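Flagellar biosynthesis protein flhF (Bacillus subtilis, PDB 2PX0) is needed for building bacterial flagella, acts as a GTP-binding, homodimeric GTPase of the signal recognition particle family, and may take part in translocation of the flagellum. Local coordinates at residues 140-145 with 186-191; 109-114 with 214-219. All blocks are in the same frame, centred on the assembly; numbering follows the deposited sequence.

Contact 1 of 2, residues 140-145 with 186-191; sequences ITTDTY and VFVDTA
I140 and V188 pair as parallel neighbours at the margin of the GTPase sheet, where strand 137-141, outermost within this chain, lies against strand 185-189. I140 bonds through both its N and its O to that strand: N donates to F187 O at 3.2 Å, and O receives D189 N at 3.1 Å in a straighter bond (164°). On the face that I140 shares with V188, CG1 lies beside the backbone N (chi1 -69°) and the extended chain takes CD1 to V186 CG1 at 3.5 Å, while V188 CG2 sits 3.9 Å from I140 CB. Beyond the ladder T142 N makes a weak bond to D189 O, and loops follow. There the D143 carboxylate, swung anti to its N (chi1 -173°), lays OD2 beside A191 CA at 3.3 Å, close to a bound nucleotide. An alanine here takes away the carboxylate along A191, and would probably open a gap between the loops, leaving the nucleotide without that acidic neighbour. D189 bonds through OD2 to the T119 hydroxyl and lies near magnesium. Apolar pairing thus gives way to two acids, D143 and D189, at the nucleotide end, in the DTYR and DTAGR motifs of an SRP-type GTPase.

Contact 2 of 2, residues 109-114 with 214-219; sequences VLFGST and IQSFLV. With GNP (phosphoaminophosphonic acid-guanylate ester), chain R.
F111 and L218 meet on one face of the central sheet, L110 and F217 on the other, a dense middle where parallel strands 107-112 and 214-221 run side by side. With its CG between N and the carbonyl carbon (chi1 40°), F111 leans its ring over the neighbouring strand. L218 CD1 then lies at the ring edge, 3.7 Å from F111 CD1, S216 CB approaches F111 CE2 obliquely at 3.4 Å, and F217 O stands over one ring face. On the face of L110 and F217, L110 CD2 rests on F217 CB at 3.3 Å and L110 CD1 on V219 CG2 at 3.9 Å. Two 2.7 Å bonds frame this core, F217 N to V109 O and V219 N to F111 O; the rung between, F111 N to F217 O, is weak, so the density is in the side chains.

Both ends are looser. The partly exposed I214 merely brushes V109, methyl against methyl, CG2 to CG2 at 4.1 Å. At the other end S113 N reaches V219 O only weakly. T114 turns away, its CB 3.4 Å from the ribose O4' of a GNP held largely by the second subunit, whose K248 and E251 hydrogen-bond T114 OG1. Strand 107-112 leads through a glycine-rich loop into helix 118-132, whose K118 bonds back to G112 O; this strand-loop-helix fits the P-loop (Walker A) of this GTPase family.

In the fold
From the N-terminal helices the chain enters the sheet at strand 107-112, passes through the P-loop into helix 118-132, and comes out to the margin at strand 137-141. It returns by way of helices 149-157 and 170-179 to strand 185-189, and contact 1 closes that 40-residue excursion. Helix 198-207 then leads to strand 214-221, where contact 2 closes the longer loop that contains all of contact 1. Strand 185-189 lies between 137-141 and 107-112, so the two contacts join four successive strands. They also touch directly, T190 OG1 bonding to L110 O and V188 packing on V109, and both contacts end toward the nucleotide, at the C-terminal edge of the parallel strands.

Contact 1 of 2, residues 140-145 with 186-191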
ATOM      1  N   ILE A 140     -20.957  10.156   7.919  1.00 53.66           N
ATOM      2  CA  ILE A 140     -20.852  11.293   7.010  1.00 53.34           C
ATOM      3  C   ILE A 140     -19.761  10.952   6.023  1.00 54.00           C
ATOM      4  O   ILE A 140     -18.712  10.446   6.410  1.00 54.73           O
ATOM      5  CB  ILE A 140     -20.400  12.582   7.724  1.00 53.78           C
ATOM      6  CG1 ILE A 140     -21.490  13.097   8.663  1.00 52.88           C
ATOM      7  CG2 ILE A 140     -20.026  13.638   6.690  1.00 52.34           C
ATOM      8  CD1 ILE A 140     -21.123  14.395   9.344  1.00 53.00           C
ATOM      9  N   THR A 141     -19.991  11.222   4.750  1.00 55.93           N
ATOM     10  CA  THR A 141     -18.959  10.942   3.766  1.00 58.21           C
ATOM     11  C   THR A 141     -18.550  12.213   3.043  1.00 59.43           C
ATOM     12  O   THR A 141     -19.303  13.188   2.973  1.00 61.06           O
ATOM     13  CB  THR A 141     -19.416   9.950   2.713  1.00 58.42           C
ATOM     14  OG1 THR A 141     -20.031   8.825   3.347  1.00 60.35           O
ATOM     15  CG2 THR A 141     -18.219   9.486   1.904  1.00 58.51           C
ATOM     16  N   THR A 142     -17.342  12.190   2.509  1.00 59.62           N
ATOM     17  CA  THR A 142     -16.802  13.308   1.765  1.00 59.96           C
ATOM     18  C   THR A 142     -16.287  12.673   0.503  1.00 61.94           C
ATOM     19  O   THR A 142     -15.946  13.359  -0.461  1.00 62.79           O
ATOM     20  CB  THR A 142     -15.648  13.966   2.526  1.00 58.05           C
ATOM     21  OG1 THR A 142     -16.192  14.822   3.524  1.00 60.17           O
ATOM     22  CG2 THR A 142     -14.762  14.781   1.609  1.00 58.69           C
ATOM     23  N   ASP A 143     -16.249  11.344   0.503  1.00 63.08           N
ATOM     24  CA  ASP A 143     -15.747  10.644  -0.660  1.00 65.63           C
ATOM     25  C   ASP A 143     -16.727  10.682  -1.814  1.00 67.86           C
ATOM     26  O   ASP A 143     -17.498   9.739  -2.030  1.00 68.68           O
ATOM     27  CB  ASP A 143     -15.400   9.199  -0.330  1.00 63.58           C
ATOM     28  CG  ASP A 143     -14.711   8.508  -1.481  1.00 61.94           C
ATOM     29  OD1 ASP A 143     -15.298   8.465  -2.578  1.00 61.10           O
ATOM     30  OD2 ASP A 143     -13.582   8.019  -1.298  1.00 62.95           O
ATOM     31  N   THR A 144     -16.688  11.788  -2.550  1.00 69.87           N
ATOM     32  CA  THR A 144     -17.544  11.975  -3.708  1.00 71.95           C
ATOM     33  C   THR A 144     -16.782  11.461  -4.918  1.00 72.00           C
ATOM     34  O   THR A 144     -17.378  11.063  -5.921  1.00 71.11           O
ATOM     35  CB  THR A 144     -17.867  13.454  -3.915  1.00 73.98           C
ATOM     36  OG1 THR A 144     -18.769  13.886  -2.890  1.00 77.08           O
ATOM     37  CG2 THR A 144     -18.496  13.681  -5.291  1.00 75.89           C
ATOM     38  N   TYR A 145     -15.457  11.452  -4.803  1.00 71.85           N
ATOM     39  CA  TYR A 145     -14.614  10.996  -5.894  1.00 71.59           C
ATOM     40  C   TYR A 145     -14.779   9.522  -6.273  1.00 69.61           C
ATOM     41  O   TYR A 145     -15.366   9.200  -7.300  1.00 68.18           O
ATOM     42  CB  TYR A 145     -13.146  11.264  -5.576  1.00 74.47           C
ATOM     43  CG  TYR A 145     -12.252  10.867  -6.723  1.00 79.41           C
ATOM     44  CD1 TYR A 145     -12.361  11.502  -7.965  1.00 80.29           C
ATOM     45  CD2 TYR A 145     -11.344   9.811  -6.598  1.00 80.01           C
ATOM     46  CE1 TYR A 145     -11.596  11.091  -9.053  1.00 80.35           C
ATOM     47  CE2 TYR A 145     -10.572   9.394  -7.685  1.00 80.12           C
ATOM     48  CZ  TYR A 145     -10.709  10.038  -8.905  1.00 80.37           C
ATOM     49  OH  TYR A 145      -9.972   9.618  -9.982  1.00 81.61           O
ATOM     50  N   VAL A 186     -19.746  10.870  15.405  1.00 63.14           N
ATOM     51  CA  VAL A 186     -20.064  10.943  13.992  1.00 60.74           C
ATOM     52  C   VAL A 186     -18.793  10.553  13.241  1.00 59.86           C
ATOM     53  O   VAL A 186     -17.786  11.267  13.271  1.00 59.31           O
ATOM     54  CB  VAL A 186     -20.473  12.356  13.601  1.00 60.02           C
ATOM     55  CG1 VAL A 186     -21.045  12.352  12.203  1.00 60.81           C
ATOM     56  CG2 VAL A 186     -21.466  12.896  14.601  1.00 58.83           C
ATOM     57  N   PHE A 187     -18.837   9.407  12.577  1.00 58.61           N
ATOM     58  CA  PHE A 187     -17.682   8.929  11.837  1.00 56.65           C
ATOM     59  C   PHE A 187     -17.642   9.432  10.391  1.00 55.68           C
ATOM     60  O   PHE A 187     -18.474   9.059   9.556  1.00 52.80           O
ATOM     61  CB  PHE A 187     -17.640   7.399  11.895  1.00 55.96           C
ATOM     62  CG  PHE A 187     -17.509   6.856  13.293  1.00 56.12           C
ATOM     63  CD1 PHE A 187     -18.621   6.777  14.133  1.00 56.68           C
ATOM     64  CD2 PHE A 187     -16.264   6.482  13.799  1.00 55.89           C
ATOM     65  CE1 PHE A 187     -18.496   6.334  15.464  1.00 55.59           C
ATOM     66  CE2 PHE A 187     -16.132   6.040  15.130  1.00 56.98           C
ATOM     67  CZ  PHE A 187     -17.251   5.969  15.962  1.00 54.73           C
ATOM     68  N   VAL A 188     -16.670  10.306  10.121  1.00 55.37           N
ATOM     69  CA  VAL A 188     -16.479  10.888   8.795  1.00 53.72           C
ATOM     70  C   VAL A 188     -15.393  10.172   8.000  1.00 52.08           C
ATOM     71  O   VAL A 188     -14.270  10.019   8.472  1.00 52.15           O
ATOM     72  CB  VAL A 188     -16.086  12.359   8.890  1.00 53.63           C
ATOM     73  CG1 VAL A 188     -15.983  12.947   7.496  1.00 54.02           C
ATOM     74  CG2 VAL A 188     -17.096  13.113   9.719  1.00 53.08           C
ATOM     75  N   ASP A 189     -15.746   9.749   6.790  1.00 50.96           N
ATOM     76  CA  ASP A 189     -14.842   9.041   5.879  1.00 51.61           C
ATOM     77  C   ASP A 189     -14.443  10.081   4.828  1.00 50.82           C
ATOM     78  O   ASP A 189     -15.199  11.021   4.575  1.00 51.74           O
ATOM     79  CB  ASP A 189     -15.599   7.849   5.255  1.00 54.11           C
ATOM     80  CG  ASP A 189     -14.723   6.961   4.357  1.00 55.34           C
ATOM     81  OD1 ASP A 189     -13.480   7.020   4.465  1.00 55.87           O
ATOM     82  OD2 ASP A 189     -15.291   6.182   3.546  1.00 53.03           O
ATOM     83  N   THR A 190     -13.255   9.944   4.246  1.00 49.56           N
ATOM     84  CA  THR A 190     -12.783  10.906   3.246  1.00 48.80           C
ATOM     85  C   THR A 190     -12.225  10.224   2.000  1.00 48.19           C
ATOM     86  O   THR A 190     -11.922   9.035   2.019  1.00 47.59           O
ATOM     87  CB  THR A 190     -11.675  11.828   3.818  1.00 47.41           C
ATOM     88  OG1 THR A 190     -10.471  11.071   3.994  1.00 49.43           O
ATOM     89  CG2 THR A 190     -12.097  12.412   5.156  1.00 44.54           C
ATOM     90  N   ALA A 191     -12.081  10.994   0.924  1.00 48.33           N
ATOM     91  CA  ALA A 191     -11.570  10.481  -0.342  1.00 47.32           C
ATOM     92  C   ALA A 191     -10.070  10.196  -0.321  1.00 49.49           C
ATOM     93  O   ALA A 191      -9.273  10.897   0.308  1.00 48.84           O
ATOM     94  CB  ALA A 191     -11.879  11.456  -1.440  1.00 47.41           C
TER

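Contact 2 of 2, residues 109-114 with 214-219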
ATOM      1  N   VAL A 109     -12.666  11.902  12.222  1.00 56.44           N
ATOM      2  CA  VAL A 109     -12.249  12.000  10.830  1.00 55.60           C
ATOM      3  C   VAL A 109     -11.027  11.144  10.477  1.00 54.96           C
ATOM      4  O   VAL A 109     -10.050  11.077  11.236  1.00 55.88           O
ATOM      5  CB  VAL A 109     -11.974  13.477  10.455  1.00 55.54           C
ATOM      6  CG1 VAL A 109     -11.339  13.577   9.072  1.00 54.18           C
ATOM      7  CG2 VAL A 109     -13.278  14.259  10.496  1.00 53.80           C
ATOM      8  N   LEU A 110     -11.096  10.482   9.325  1.00 52.39           N
ATOM      9  CA  LEU A 110     -10.000   9.648   8.860  1.00 49.79           C
ATOM     10  C   LEU A 110      -9.611  10.008   7.433  1.00 49.45           C
ATOM     11  O   LEU A 110     -10.435   9.929   6.523  1.00 49.93           O
ATOM     12  CB  LEU A 110     -10.379   8.173   8.887  1.00 49.70           C
ATOM     13  CG  LEU A 110     -10.842   7.437  10.140  1.00 50.24           C
ATOM     14  CD1 LEU A 110     -10.345   5.993  10.019  1.00 50.24           C
ATOM     15  CD2 LEU A 110     -10.300   8.080  11.403  1.00 49.32           C
ATOM     16  N   PHE A 111      -8.362  10.415   7.245  1.00 46.99           N
ATOM     17  CA  PHE A 111      -7.875  10.753   5.922  1.00 45.76           C
ATOM     18  C   PHE A 111      -6.567   9.997   5.721  1.00 45.11           C
ATOM     19  O   PHE A 111      -5.972   9.514   6.683  1.00 44.51           O
ATOM     20  CB  PHE A 111      -7.702  12.280   5.768  1.00 45.06           C
ATOM     21  CG  PHE A 111      -7.128  12.963   6.982  1.00 45.05           C
ATOM     22  CD1 PHE A 111      -5.769  12.883   7.278  1.00 43.49           C
ATOM     23  CD2 PHE A 111      -7.952  13.678   7.844  1.00 45.50           C
ATOM     24  CE1 PHE A 111      -5.243  13.501   8.409  1.00 39.32           C
ATOM     25  CE2 PHE A 111      -7.421  14.306   8.991  1.00 42.66           C
ATOM     26  CZ  PHE A 111      -6.071  14.211   9.264  1.00 38.68           C
ATOM     27  N   GLY A 112      -6.125   9.850   4.479  1.00 44.08           N
ATOM     28  CA  GLY A 112      -4.897   9.118   4.273  1.00 41.47           C
ATOM     29  C   GLY A 112      -4.695   8.550   2.890  1.00 40.94           C
ATOM     30  O   GLY A 112      -5.519   8.693   2.001  1.00 39.88           O
ATOM     31  N   SER A 113      -3.566   7.884   2.735  1.00 41.76           N
ATOM     32  CA  SER A 113      -3.155   7.272   1.486  1.00 44.31           C
ATOM     33  C   SER A 113      -4.237   6.426   0.815  1.00 44.45           C
ATOM     34  O   SER A 113      -5.218   6.029   1.445  1.00 43.91           O
ATOM     35  CB  SER A 113      -1.929   6.418   1.769  1.00 46.72           C
ATOM     36  OG  SER A 113      -1.307   6.865   2.967  1.00 46.49           O
ATOM     37  N   THR A 114      -4.046   6.153  -0.471  1.00 43.17           N
ATOM     38  CA  THR A 114      -5.005   5.360  -1.212  1.00 42.13           C
ATOM     39  C   THR A 114      -4.968   3.896  -0.777  1.00 43.37           C
ATOM     40  O   THR A 114      -3.904   3.361  -0.462  1.00 44.34           O
ATOM     41  CB  THR A 114      -4.751   5.445  -2.743  1.00 40.52           C
ATOM     42  OG1 THR A 114      -3.361   5.260  -3.013  1.00 39.92           O
ATOM     43  CG2 THR A 114      -5.193   6.782  -3.284  1.00 37.00           C
ATOM     44  N   ILE A 214     -13.731  18.195  16.536  1.00 68.44           N
ATOM     45  CA  ILE A 214     -13.138  17.111  15.755  1.00 66.02           C
ATOM     46  C   ILE A 214     -11.905  16.425  16.362  1.00 65.41           C
ATOM     47  O   ILE A 214     -11.160  17.024  17.134  1.00 66.32           O
ATOM     48  CB  ILE A 214     -12.793  17.610  14.332  1.00 63.74           C
ATOM     49  CG1 ILE A 214     -14.086  17.854  13.556  1.00 63.07           C
ATOM     50  CG2 ILE A 214     -11.937  16.602  13.605  1.00 62.78           C
ATOM     51  CD1 ILE A 214     -13.862  18.238  12.097  1.00 63.82           C
ATOM     52  N   GLN A 215     -11.710  15.158  15.996  1.00 64.49           N
ATOM     53  CA  GLN A 215     -10.583  14.336  16.457  1.00 63.15           C
ATOM     54  C   GLN A 215     -10.082  13.513  15.251  1.00 62.48           C
ATOM     55  O   GLN A 215     -10.445  12.345  15.102  1.00 63.56           O
ATOM     56  CB  GLN A 215     -11.063  13.401  17.581  1.00 61.74           C
ATOM     57  CG  GLN A 215      -9.971  12.598  18.282  1.00 59.84           C
ATOM     58  CD  GLN A 215     -10.528  11.739  19.407  1.00 60.11           C
ATOM     59  OE1 GLN A 215     -11.269  12.227  20.262  1.00 61.09           O
ATOM     60  NE2 GLN A 215     -10.166  10.462  19.419  1.00 59.04           N
ATOM     61  N   SER A 216      -9.246  14.126  14.409  1.00 60.50           N
ATOM     62  CA  SER A 216      -8.722  13.493  13.193  1.00 58.54           C
ATOM     63  C   SER A 216      -7.669  12.398  13.365  1.00 55.09           C
ATOM     64  O   SER A 216      -6.906  12.393  14.333  1.00 53.06           O
ATOM     65  CB  SER A 216      -8.173  14.564  12.255  1.00 62.39           C
ATOM     66  OG  SER A 216      -7.138  15.306  12.888  1.00 67.98           O
ATOM     67  N   PHE A 217      -7.623  11.492  12.387  1.00 51.41           N
ATOM     68  CA  PHE A 217      -6.715  10.344  12.400  1.00 48.64           C
ATOM     69  C   PHE A 217      -6.063  10.095  11.044  1.00 46.80           C
ATOM     70  O   PHE A 217      -6.745   9.694  10.102  1.00 46.74           O
ATOM     71  CB  PHE A 217      -7.499   9.096  12.789  1.00 47.89           C
ATOM     72  CG  PHE A 217      -7.940   9.077  14.223  1.00 45.13           C
ATOM     73  CD1 PHE A 217      -7.069   8.650  15.221  1.00 43.04           C
ATOM     74  CD2 PHE A 217      -9.222   9.496  14.573  1.00 42.77           C
ATOM     75  CE1 PHE A 217      -7.464   8.640  16.537  1.00 43.13           C
ATOM     76  CE2 PHE A 217      -9.631   9.493  15.881  1.00 41.98           C
ATOM     77  CZ  PHE A 217      -8.749   9.062  16.874  1.00 45.79           C
ATOM     78  N   LEU A 218      -4.748  10.294  10.952  1.00 42.78           N
ATOM     79  CA  LEU A 218      -4.047  10.097   9.691  1.00 39.48           C
ATOM     80  C   LEU A 218      -3.812   8.611   9.421  1.00 39.43           C
ATOM     81  O   LEU A 218      -3.077   7.945  10.146  1.00 40.68           O
ATOM     82  CB  LEU A 218      -2.726  10.861   9.707  1.00 37.20           C
ATOM     83  CG  LEU A 218      -1.827  10.693   8.474  1.00 39.36           C
ATOM     84  CD1 LEU A 218      -2.516  11.196   7.210  1.00 37.49           C
ATOM     85  CD2 LEU A 218      -0.549  11.457   8.695  1.00 40.63           C
ATOM     86  N   VAL A 219      -4.422   8.096   8.360  1.00 38.60           N
ATOM     87  CA  VAL A 219      -4.306   6.682   8.033  1.00 40.60           C
ATOM     88  C   VAL A 219      -3.223   6.271   7.040  1.00 40.95           C
ATOM     89  O   VAL A 219      -3.331   6.548   5.843  1.00 44.71           O
ATOM     90  CB  VAL A 219      -5.672   6.147   7.527  1.00 40.50           C
ATOM     91  CG1 VAL A 219      -5.526   4.742   6.952  1.00 39.25           C
ATOM     92  CG2 VAL A 219      -6.673   6.142   8.682  1.00 39.99           C
TER
HETATM   93  PG  GNP R   5      -9.479  -4.246  -3.205  1.00 46.62           P
HETATM   94  O1G GNP R   5      -9.893  -3.822  -1.844  1.00 48.70           O
HETATM   95  O2G GNP R   5     -10.679  -4.707  -4.047  1.00 49.69           O
HETATM   96  O3G GNP R   5      -8.418  -5.275  -3.176  1.00 44.22           O
HETATM   97  N3B GNP R   5      -8.935  -2.762  -3.851  1.00 47.87           N
HETATM   98  PB  GNP R   5      -8.376  -2.663  -5.409  1.00 48.37           P
HETATM   99  O1B GNP R   5      -7.090  -3.332  -5.560  1.00 49.03           O
HETATM  100  O2B GNP R   5      -9.519  -3.079  -6.260  1.00 49.73           O
HETATM  101  O3A GNP R   5      -8.118  -1.105  -5.476  1.00 48.67           O
HETATM  102  PA  GNP R   5      -8.932  -0.053  -6.153  1.00 52.40           P
HETATM  103  O1A GNP R   5      -8.891  -0.240  -7.620  1.00 54.50           O
HETATM  104  O2A GNP R   5     -10.260  -0.064  -5.430  1.00 54.49           O
HETATM  105  O5' GNP R   5      -8.174   1.232  -5.807  1.00 51.44           O
HETATM  106  C5' GNP R   5      -8.043   1.670  -4.435  1.00 51.77           C
HETATM  107  C4' GNP R   5      -7.474   3.050  -4.355  1.00 52.52           C
HETATM  108  O4' GNP R   5      -6.216   3.252  -4.909  1.00 53.33           O
HETATM  109  C3' GNP R   5      -8.412   4.117  -5.013  1.00 53.43           C
HETATM  110  O3' GNP R   5      -8.636   5.237  -4.131  1.00 53.28           O
HETATM  111  C2' GNP R   5      -7.655   4.524  -6.292  1.00 52.85           C
HETATM  112  O2' GNP R   5      -7.917   5.828  -6.735  1.00 50.27           O
HETATM  113  C1' GNP R   5      -6.231   4.323  -5.843  1.00 52.22           C
HETATM  114  N9  GNP R   5      -5.363   4.016  -7.009  1.00 46.39           N
HETATM  115  C8  GNP R   5      -5.483   2.825  -7.840  1.00 44.83           C
HETATM  116  N7  GNP R   5      -4.578   2.849  -8.794  1.00 45.61           N
HETATM  117  C5  GNP R   5      -3.836   4.121  -8.565  1.00 44.55           C
HETATM  118  C6  GNP R   5      -2.717   4.704  -9.308  1.00 43.20           C
HETATM  119  O6  GNP R   5      -2.163   4.298 -10.243  1.00 44.65           O
HETATM  120  N1  GNP R   5      -2.318   5.907  -8.760  1.00 43.09           N
HETATM  121  C2  GNP R   5      -2.980   6.387  -7.649  1.00 46.05           C
HETATM  122  N2  GNP R   5      -2.405   7.648  -7.241  1.00 47.36           N
HETATM  123  N3  GNP R   5      -3.963   5.946  -6.946  1.00 45.85           N
HETATM  124  C4  GNP R   5      -4.353   4.759  -7.489  1.00 44.32           C